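Local coordinates for minor pilin subunit PapF (Escherichia coli, PDB 2W07), which serves as a minor subunit of fimbriae, surface filaments by which bacteria settle on the epithelia of particular host organs, at residues I12-I23 / K44-Y52; F27-D36 / P124-G135. The protein carries 1 engineered substitution. One frame throughout, in Å; residues are numbered along the deposited sequence.

Interaction 1. Residues I12-I23 / K44-Y52; sequences IPPCTINNGQNI and KTISISCPY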
loop_
_atom_site.group_PDB
_atom_site.type_symbol
_atom_site.label_atom_id
_atom_site.label_comp_id
_atom_site.label_asym_id
_atom_site.label_seq_id
_atom_site.Cartn_x
_atom_site.Cartn_y
_atom_site.Cartn_z
ATOM N N ILE B 12 1.875 -13.636 -6.594
ATOM C CA ILE B 12 2.718 -12.599 -7.158
ATOM C C ILE B 12 3.054 -11.707 -5.968
ATOM O O ILE B 12 2.162 -11.195 -5.300
ATOM C CB ILE B 12 1.980 -11.798 -8.246
ATOM C CG1 ILE B 12 2.069 -12.540 -9.584
ATOM C CG2 ILE B 12 2.584 -10.419 -8.381
ATOM C CD1 ILE B 12 1.317 -13.848 -9.631
ATOM N N PRO B 13 4.351 -11.523 -5.681
ATOM C CA PRO B 13 4.774 -10.695 -4.550
ATOM C C PRO B 13 4.738 -9.199 -4.784
ATOM O O PRO B 13 4.612 -8.733 -5.912
ATOM C CB PRO B 13 6.192 -11.198 -4.282
ATOM C CG PRO B 13 6.691 -11.441 -5.663
ATOM C CD PRO B 13 5.518 -12.142 -6.338
ATOM N N PRO B 14 4.838 -8.420 -3.700
ATOM C CA PRO B 14 4.825 -6.964 -3.821
ATOM C C PRO B 14 6.185 -6.492 -4.310
ATOM O O PRO B 14 7.151 -7.254 -4.323
ATOM C CB PRO B 14 4.510 -6.505 -2.401
ATOM C CG PRO B 14 5.116 -7.564 -1.567
ATOM C CD PRO B 14 4.747 -8.830 -2.289
ATOM N N CYS B 15 6.261 -5.235 -4.708
ATOM C CA CYS B 15 7.503 -4.683 -5.214
ATOM C C CYS B 15 8.589 -4.569 -4.147
ATOM O O CYS B 15 8.306 -4.428 -2.957
ATOM C CB CYS B 15 7.225 -3.320 -5.826
ATOM S SG CYS B 15 5.663 -3.289 -6.761
ATOM N N THR B 16 9.836 -4.658 -4.592
ATOM C CA THR B 16 10.990 -4.549 -3.712
ATOM C C THR B 16 11.370 -3.070 -3.704
ATOM O O THR B 16 11.384 -2.426 -4.751
ATOM C CB THR B 16 12.163 -5.424 -4.236
ATOM O OG1 THR B 16 13.402 -4.992 -3.654
ATOM C CG2 THR B 16 12.251 -5.338 -5.747
ATOM N N ILE B 17 11.662 -2.531 -2.525
ATOM C CA ILE B 17 12.000 -1.119 -2.395
ATOM C C ILE B 17 13.494 -0.882 -2.231
ATOM O O ILE B 17 14.109 -1.321 -1.254
ATOM C CB ILE B 17 11.237 -0.492 -1.215
ATOM C CG1 ILE B 17 9.741 -0.800 -1.359
ATOM C CG2 ILE B 17 11.467 1.006 -1.182
ATOM C CD1 ILE B 17 9.142 -0.381 -2.698
ATOM N N ASN B 18 14.046 -0.157 -3.204
ATOM C CA ASN B 18 15.465 0.159 -3.299
ATOM C C ASN B 18 16.347 -1.002 -2.829
ATOM O O ASN B 18 17.167 -0.885 -1.920
ATOM C CB ASN B 18 15.785 1.484 -2.581
ATOM C CG ASN B 18 16.111 1.310 -1.127
ATOM O OD1 ASN B 18 15.378 0.657 -0.390
ATOM N ND2 ASN B 18 17.221 1.911 -0.694
ATOM N N ASN B 19 16.133 -2.138 -3.486
ATOM C CA ASN B 19 16.869 -3.377 -3.241
ATOM C C ASN B 19 16.974 -3.818 -1.787
ATOM O O ASN B 19 18.051 -4.187 -1.321
ATOM C CB ASN B 19 18.269 -3.266 -3.853
ATOM C CG ASN B 19 18.227 -2.951 -5.335
ATOM O OD1 ASN B 19 17.711 -3.736 -6.139
ATOM N ND2 ASN B 19 18.761 -1.790 -5.706
ATOM N N GLY B 20 15.849 -3.780 -1.081
ATOM C CA GLY B 20 15.818 -4.204 0.307
ATOM C C GLY B 20 16.818 -3.538 1.233
ATOM O O GLY B 20 17.067 -4.038 2.333
ATOM N N GLN B 21 17.388 -2.416 0.799
ATOM C CA GLN B 21 18.355 -1.697 1.616
ATOM C C GLN B 21 17.631 -0.723 2.534
ATOM O O GLN B 21 16.470 -0.394 2.315
ATOM C CB GLN B 21 19.341 -0.947 0.729
ATOM N N ASN B 22 18.324 -0.256 3.562
ATOM C CA ASN B 22 17.729 0.668 4.506
ATOM C C ASN B 22 17.706 2.076 3.919
ATOM O O ASN B 22 18.618 2.473 3.199
ATOM C CB ASN B 22 18.516 0.640 5.814
ATOM C CG ASN B 22 17.783 1.319 6.945
ATOM O OD1 ASN B 22 16.558 1.210 7.062
ATOM N ND2 ASN B 22 18.526 2.010 7.800
ATOM N N ILE B 23 16.647 2.822 4.214
ATOM C CA ILE B 23 16.516 4.178 3.697
ATOM C C ILE B 23 16.737 5.200 4.797
ATOM O O ILE B 23 15.990 5.255 5.775
ATOM C CB ILE B 23 15.123 4.412 3.081
ATOM C CG1 ILE B 23 14.914 3.467 1.900
ATOM C CG2 ILE B 23 14.978 5.868 2.637
ATOM C CD1 ILE B 23 13.543 3.568 1.278
ATOM N N LYS B 44 16.008 12.615 -1.978
ATOM C CA LYS B 44 16.224 11.179 -1.958
ATOM C C LYS B 44 15.412 10.501 -3.053
ATOM O O LYS B 44 14.259 10.856 -3.298
ATOM C CB LYS B 44 15.848 10.606 -0.591
ATOM N N THR B 45 16.033 9.531 -3.715
ATOM C CA THR B 45 15.373 8.783 -4.772
ATOM C C THR B 45 15.450 7.298 -4.439
ATOM O O THR B 45 16.538 6.722 -4.368
ATOM C CB THR B 45 16.043 9.027 -6.144
ATOM O OG1 THR B 45 15.822 10.383 -6.553
ATOM C CG2 THR B 45 15.466 8.090 -7.194
ATOM N N ILE B 46 14.292 6.685 -4.221
ATOM C CA ILE B 46 14.243 5.269 -3.901
ATOM C C ILE B 46 13.548 4.510 -5.029
ATOM O O ILE B 46 12.473 4.896 -5.489
ATOM C CB ILE B 46 13.532 5.039 -2.549
ATOM C CG1 ILE B 46 12.096 5.553 -2.599
ATOM C CG2 ILE B 46 14.277 5.778 -1.447
ATOM C CD1 ILE B 46 11.096 4.514 -3.014
ATOM N N SER B 47 14.186 3.432 -5.477
ATOM C CA SER B 47 13.671 2.620 -6.571
ATOM C C SER B 47 12.582 1.629 -6.171
ATOM O O SER B 47 12.595 1.072 -5.068
ATOM C CB SER B 47 14.825 1.871 -7.239
ATOM O OG SER B 47 15.521 1.079 -6.291
ATOM N N ILE B 48 11.646 1.419 -7.093
ATOM C CA ILE B 48 10.527 0.506 -6.900
ATOM C C ILE B 48 10.532 -0.528 -8.030
ATOM O O ILE B 48 10.169 -0.212 -9.163
ATOM C CB ILE B 48 9.170 1.251 -6.958
ATOM C CG1 ILE B 48 9.234 2.554 -6.157
ATOM C CG2 ILE B 48 8.065 0.355 -6.424
ATOM C CD1 ILE B 48 9.436 2.364 -4.680
ATOM N N SER B 49 10.941 -1.756 -7.721
ATOM C CA SER B 49 10.987 -2.834 -8.713
ATOM C C SER B 49 9.827 -3.800 -8.492
ATOM O O SER B 49 9.772 -4.489 -7.476
ATOM C CB SER B 49 12.320 -3.587 -8.609
ATOM O OG SER B 49 12.300 -4.787 -9.371
ATOM N N CYS B 50 8.904 -3.851 -9.445
ATOM C CA CYS B 50 7.739 -4.723 -9.326
ATOM C C CYS B 50 7.776 -5.958 -10.220
ATOM O O CYS B 50 8.512 -6.000 -11.204
ATOM C CB CYS B 50 6.464 -3.942 -9.630
ATOM S SG CYS B 50 6.166 -2.501 -8.565
ATOM N N PRO B 51 6.968 -6.981 -9.878
ATOM C CA PRO B 51 6.835 -8.262 -10.586
ATOM C C PRO B 51 6.039 -8.185 -11.891
ATOM O O PRO B 51 6.318 -8.922 -12.843
ATOM C CB PRO B 51 6.129 -9.157 -9.562
ATOM C CG PRO B 51 6.462 -8.524 -8.245
ATOM C CD PRO B 51 6.315 -7.067 -8.561
ATOM N N TYR B 52 5.041 -7.304 -11.922
ATOM C CA TYR B 52 4.196 -7.142 -13.102
ATOM C C TYR B 52 4.456 -5.813 -13.801
ATOM O O TYR B 52 4.278 -4.750 -13.215
ATOM C CB TYR B 52 2.718 -7.248 -12.705
HETATM O O HOH W 1 14.193 -1.878 -5.508
#
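The carbonyl oxygen Thr16 O is gripped twice: Ser49 N donates to it in the carbonyl plane at 3.1 Å, and water 1 donates a second bond. The return bond, Thr16 N to Ser49 O at 2.9 Å, closes an antiparallel hydrogen-bonded pair, while Ile17 and Ile48 form the neighbouring non-hydrogen-bonded pair. Asn18 N then donates to Ser47 O, 2.7 Å away, with an N-H...O angle of 168°. Water 1 also accepts from Asn19 N, so it ties the turn after residues 16-17 to the carbonyl of Thr16.

One sheet face carries Ile17 and Ile48, whose side chains lie side by side and point the same way; their CD1 methyls meet tightly, at 3.4 Å. Ile48 CG2 rests against Cys15 CB. Farther along, Ile46 holds CG1 between backbone N and carbonyl carbon (chi1 61°), which leaves its CG2 branch to meet Ile23 CD1, 3.6 Å off, the two side chains crossing at about a right angle.

This pairing sets the short strand 16-17, outermost of the sheet within this chain, against strand 42-49 in the immunoglobulin-like pilin fold, in which the canonical final strand is missing and a partner supplies one. Consistently, Ile17 and Ile23 pack on apolar side chains of the chain of another protein, and Ile12 and Ile23 make backbone hydrogen bonds to it. Just beyond the paired residues the Cys15-Cys50 disulfide, SG to SG 2.0 Å with chi3 95°, fixes the strand to its partner covalently. Cys15 N is hydrogen-bonded to the hydroxyl of Tyr147. Past the disulfide Pro51 adds an apolar end piece: its CG sits 3.9 Å from Pro13 CG as the rings slide past each other in opposite directions, and its CB touches Ile12 CG2.

Interaction 2. Residues F27-D36 / P124-G135; sequences FGNINPEHVD and PFRNGSGILNGG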
loop_
_atom_site.group_PDB
_atom_site.type_symbol
_atom_site.label_atom_id
_atom_site.label_comp_id
_atom_site.label_asym_id
_atom_site.label_seq_id
_atom_site.Cartn_x
_atom_site.Cartn_y
_atom_site.Cartn_z
ATOM N N PHE B 27 21.658 14.397 6.825
ATOM C CA PHE B 27 21.840 15.830 6.641
ATOM C C PHE B 27 23.266 16.236 6.989
ATOM O O PHE B 27 23.591 17.419 7.053
ATOM C CB PHE B 27 20.844 16.604 7.509
ATOM C CG PHE B 27 19.411 16.267 7.223
ATOM C CD1 PHE B 27 18.853 15.085 7.699
ATOM C CD2 PHE B 27 18.631 17.107 6.438
ATOM C CE1 PHE B 27 17.539 14.745 7.392
ATOM C CE2 PHE B 27 17.318 16.774 6.127
ATOM C CZ PHE B 27 16.771 15.590 6.605
ATOM N N GLY B 28 24.115 15.240 7.206
ATOM C CA GLY B 28 25.497 15.516 7.546
ATOM C C GLY B 28 25.620 16.257 8.861
ATOM O O GLY B 28 24.720 16.203 9.700
ATOM N N ASN B 29 26.733 16.958 9.043
ATOM C CA ASN B 29 26.954 17.701 10.271
ATOM C C ASN B 29 26.585 19.166 10.071
ATOM O O ASN B 29 27.358 19.947 9.512
ATOM C CB ASN B 29 28.417 17.582 10.706
ATOM C CG ASN B 29 28.585 17.696 12.210
ATOM O OD1 ASN B 29 28.206 18.699 12.816
ATOM N ND2 ASN B 29 29.151 16.660 12.822
ATOM N N ILE B 30 25.390 19.529 10.527
ATOM C CA ILE B 30 24.902 20.894 10.398
ATOM C C ILE B 30 24.342 21.387 11.725
ATOM O O ILE B 30 23.826 20.602 12.517
ATOM C CB ILE B 30 23.792 20.990 9.335
ATOM C CG1 ILE B 30 22.563 20.201 9.797
ATOM C CG2 ILE B 30 24.305 20.459 7.999
ATOM C CD1 ILE B 30 21.359 20.354 8.897
ATOM N N ASN B 31 24.451 22.690 11.963
ATOM C CA ASN B 31 23.938 23.280 13.193
ATOM C C ASN B 31 22.446 23.512 13.003
ATOM O O ASN B 31 22.035 24.149 12.033
ATOM C CB ASN B 31 24.630 24.615 13.481
ATOM C CG ASN B 31 24.279 25.169 14.853
ATOM O OD1 ASN B 31 23.107 25.276 15.212
ATOM N ND2 ASN B 31 25.301 25.528 15.623
ATOM N N PRO B 32 21.614 22.994 13.921
ATOM C CA PRO B 32 20.160 23.158 13.836
ATOM C C PRO B 32 19.703 24.608 13.636
ATOM O O PRO B 32 18.505 24.885 13.566
ATOM C CB PRO B 32 19.676 22.564 15.154
ATOM C CG PRO B 32 20.656 21.452 15.377
ATOM C CD PRO B 32 21.974 22.122 15.055
ATOM N N GLU B 33 20.662 25.529 13.548
ATOM C CA GLU B 33 20.369 26.945 13.329
ATOM C C GLU B 33 20.505 27.280 11.845
ATOM O O GLU B 33 21.597 27.584 11.362
ATOM C CB GLU B 33 21.322 27.817 14.146
ATOM C CG GLU B 33 20.895 28.006 15.589
ATOM C CD GLU B 33 19.587 28.763 15.702
ATOM O OE1 GLU B 33 18.546 28.215 15.281
ATOM O OE2 GLU B 33 19.600 29.909 16.203
ATOM N N HIS B 34 19.384 27.233 11.133
ATOM C CA HIS B 34 19.364 27.498 9.699
ATOM C C HIS B 34 18.184 28.369 9.273
ATOM O O HIS B 34 17.373 28.786 10.099
ATOM C CB HIS B 34 19.303 26.174 8.956
ATOM C CG HIS B 34 18.248 25.260 9.484
ATOM N ND1 HIS B 34 16.918 25.618 9.539
ATOM C CD2 HIS B 34 18.327 24.024 10.031
ATOM C CE1 HIS B 34 16.225 24.644 10.096
ATOM N NE2 HIS B 34 17.057 23.666 10.405
ATOM N N VAL B 35 18.090 28.613 7.967
ATOM C CA VAL B 35 17.040 29.449 7.392
ATOM C C VAL B 35 15.741 28.721 7.068
ATOM O O VAL B 35 14.755 29.350 6.686
ATOM C CB VAL B 35 17.538 30.130 6.103
ATOM C CG1 VAL B 35 18.727 31.019 6.413
ATOM C CG2 VAL B 35 17.928 29.076 5.078
ATOM N N ASP B 36 15.750 27.399 7.220
ATOM C CA ASP B 36 14.585 26.557 6.947
ATOM C C ASP B 36 13.661 27.102 5.861
ATOM O O ASP B 36 12.439 27.069 5.995
ATOM C CB ASP B 36 13.779 26.316 8.230
ATOM C CG ASP B 36 13.334 27.599 8.894
ATOM O OD1 ASP B 36 14.188 28.288 9.482
ATOM O OD2 ASP B 36 12.132 27.920 8.830
ATOM N N PRO B 124 15.445 20.825 6.640
ATOM C CA PRO B 124 15.300 21.228 8.040
ATOM C C PRO B 124 14.414 22.457 8.196
ATOM O O PRO B 124 14.392 23.336 7.334
ATOM C CB PRO B 124 16.747 21.452 8.487
ATOM C CG PRO B 124 17.456 21.797 7.218
ATOM C CD PRO B 124 16.863 20.814 6.247
ATOM N N PHE B 125 13.675 22.502 9.300
ATOM C CA PHE B 125 12.752 23.596 9.563
ATOM C C PHE B 125 12.597 23.905 11.055
ATOM O O PHE B 125 12.250 23.028 11.845
ATOM C CB PHE B 125 11.385 23.243 8.976
ATOM C CG PHE B 125 10.316 24.262 9.252
ATOM C CD1 PHE B 125 10.318 25.488 8.600
ATOM C CD2 PHE B 125 9.304 23.994 10.166
ATOM C CE1 PHE B 125 9.327 26.434 8.853
ATOM C CE2 PHE B 125 8.307 24.932 10.428
ATOM C CZ PHE B 125 8.319 26.153 9.770
ATOM N N ARG B 126 12.862 25.147 11.446
ATOM C CA ARG B 126 12.685 25.519 12.844
ATOM C C ARG B 126 11.572 26.550 12.934
ATOM O O ARG B 126 11.634 27.610 12.316
ATOM C CB ARG B 126 13.996 26.024 13.469
ATOM C CG ARG B 126 14.747 27.097 12.723
ATOM C CD ARG B 126 16.122 27.294 13.372
ATOM N NE ARG B 126 16.904 28.344 12.723
ATOM C CZ ARG B 126 16.845 29.633 13.042
ATOM N NH1 ARG B 126 16.042 30.044 14.015
ATOM N NH2 ARG B 126 17.581 30.514 12.377
ATOM N N ASN B 127 10.537 26.202 13.692
ATOM C CA ASN B 127 9.357 27.039 13.854
ATOM C C ASN B 127 9.439 27.999 15.028
ATOM O O ASN B 127 8.413 28.489 15.504
ATOM C CB ASN B 127 8.130 26.154 14.027
ATOM C CG ASN B 127 8.162 25.380 15.332
ATOM O OD1 ASN B 127 9.217 25.247 15.955
ATOM N ND2 ASN B 127 7.011 24.862 15.749
ATOM N N GLY B 128 10.651 28.262 15.501
ATOM C CA GLY B 128 10.808 29.180 16.609
ATOM C C GLY B 128 12.187 29.807 16.677
ATOM O O GLY B 128 13.182 29.208 16.260
ATOM N N SER B 129 12.244 31.036 17.181
ATOM C CA SER B 129 13.514 31.723 17.339
ATOM C C SER B 129 14.023 31.302 18.714
ATOM O O SER B 129 13.317 30.616 19.455
ATOM C CB SER B 129 13.318 33.244 17.288
ATOM O OG SER B 129 12.408 33.677 18.286
ATOM N N GLY B 130 15.241 31.693 19.057
ATOM C CA GLY B 130 15.763 31.321 20.358
ATOM C C GLY B 130 16.613 30.067 20.352
ATOM O O GLY B 130 16.841 29.463 19.304
ATOM N N ILE B 131 17.072 29.675 21.537
ATOM C CA ILE B 131 17.926 28.508 21.704
ATOM C C ILE B 131 17.219 27.173 21.499
ATOM O O ILE B 131 16.054 27.000 21.863
ATOM C CB ILE B 131 18.576 28.542 23.089
ATOM N N LEU B 132 17.947 26.229 20.913
ATOM C CA LEU B 132 17.429 24.891 20.663
ATOM C C LEU B 132 18.211 23.901 21.516
ATOM O O LEU B 132 19.440 23.854 21.457
ATOM C CB LEU B 132 17.580 24.515 19.186
ATOM C CG LEU B 132 16.765 25.291 18.149
ATOM C CD1 LEU B 132 17.092 24.764 16.757
ATOM C CD2 LEU B 132 15.281 25.152 18.442
ATOM N N ASN B 133 17.491 23.117 22.312
ATOM C CA ASN B 133 18.114 22.126 23.176
ATOM C C ASN B 133 18.533 20.885 22.395
ATOM O O ASN B 133 17.810 19.892 22.350
ATOM C CB ASN B 133 17.154 21.734 24.307
ATOM C CG ASN B 133 15.786 21.304 23.798
ATOM O OD1 ASN B 133 15.662 20.333 23.056
ATOM N ND2 ASN B 133 14.751 22.030 24.201
ATOM N N GLY B 134 19.708 20.948 21.775
ATOM C CA GLY B 134 20.192 19.810 21.016
ATOM C C GLY B 134 21.031 20.180 19.811
ATOM O O GLY B 134 20.651 21.043 19.020
ATOM N N GLY B 135 22.180 19.522 19.680
ATOM C CA GLY B 135 23.067 19.778 18.560
ATOM C C GLY B 135 22.899 18.679 17.531
ATOM O O GLY B 135 23.233 18.846 16.357
#
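The imidazole of His34 is sandwiched: Pro124 CG lies over one face, 3.9 Å from the ring centroid and 24° off the normal, a CH-pi contact, and Pro32 O sits above the opposite face. Asp36 OD1 lies at the ring edge, in its plane. The Arg126 guanidinium likewise has a carboxylate oxygen on either face, Glu33 OE1 on one and the more distant Asp36 OD1 on the other. Glu33 OE1 to Arg126 NE measures 3.0 Å, yet the oxygen stands well out of the guanidinium plane, with the two planes 58° apart, so this salt bridge rests on charge alone. His34 O approaches obliquely and takes two weak hydrogen bonds, from Arg126 NE at 2.7 Å and Arg126 NH2 at 2.9 Å. The arginine chain, extended from CG to NE, carries the group from the strand end out to that carbonyl. Near the arginine, Pro32 CB packs on Leu132 CD1 at 3.8 Å; at the far end of the contact Phe27 CE2 approaches Pro124 CD. Phe81 of strand 81-87 adds cover to Pro32, His34 and Pro124. The irregular connection between strands 24-26 and 42-49 packs on the end of strand 116-126 and on the loop that follows it, at one pole of the immunoglobulin-like pilin domain.

Interactions 1 and 2 lie on opposite sides of the chain's centre, about 32 Å apart between their own centres, yet both reach the same antiparallel sheet, where strands 42-49 and 116-126 are neighbours. Their segments alternate along the chain, with 12-23 leading through strand 24-26 into 27-36. Each is partly buried. Interaction 1 has regular strand pairing, an isoleucine layer facing inward and a covalent bond; interaction 2 has no beta bridge across its segments and relies on a proline CH-pi contact on an imidazole, loop carbonyls and charge. The chain of another protein reaches both, more extensively at interaction 1.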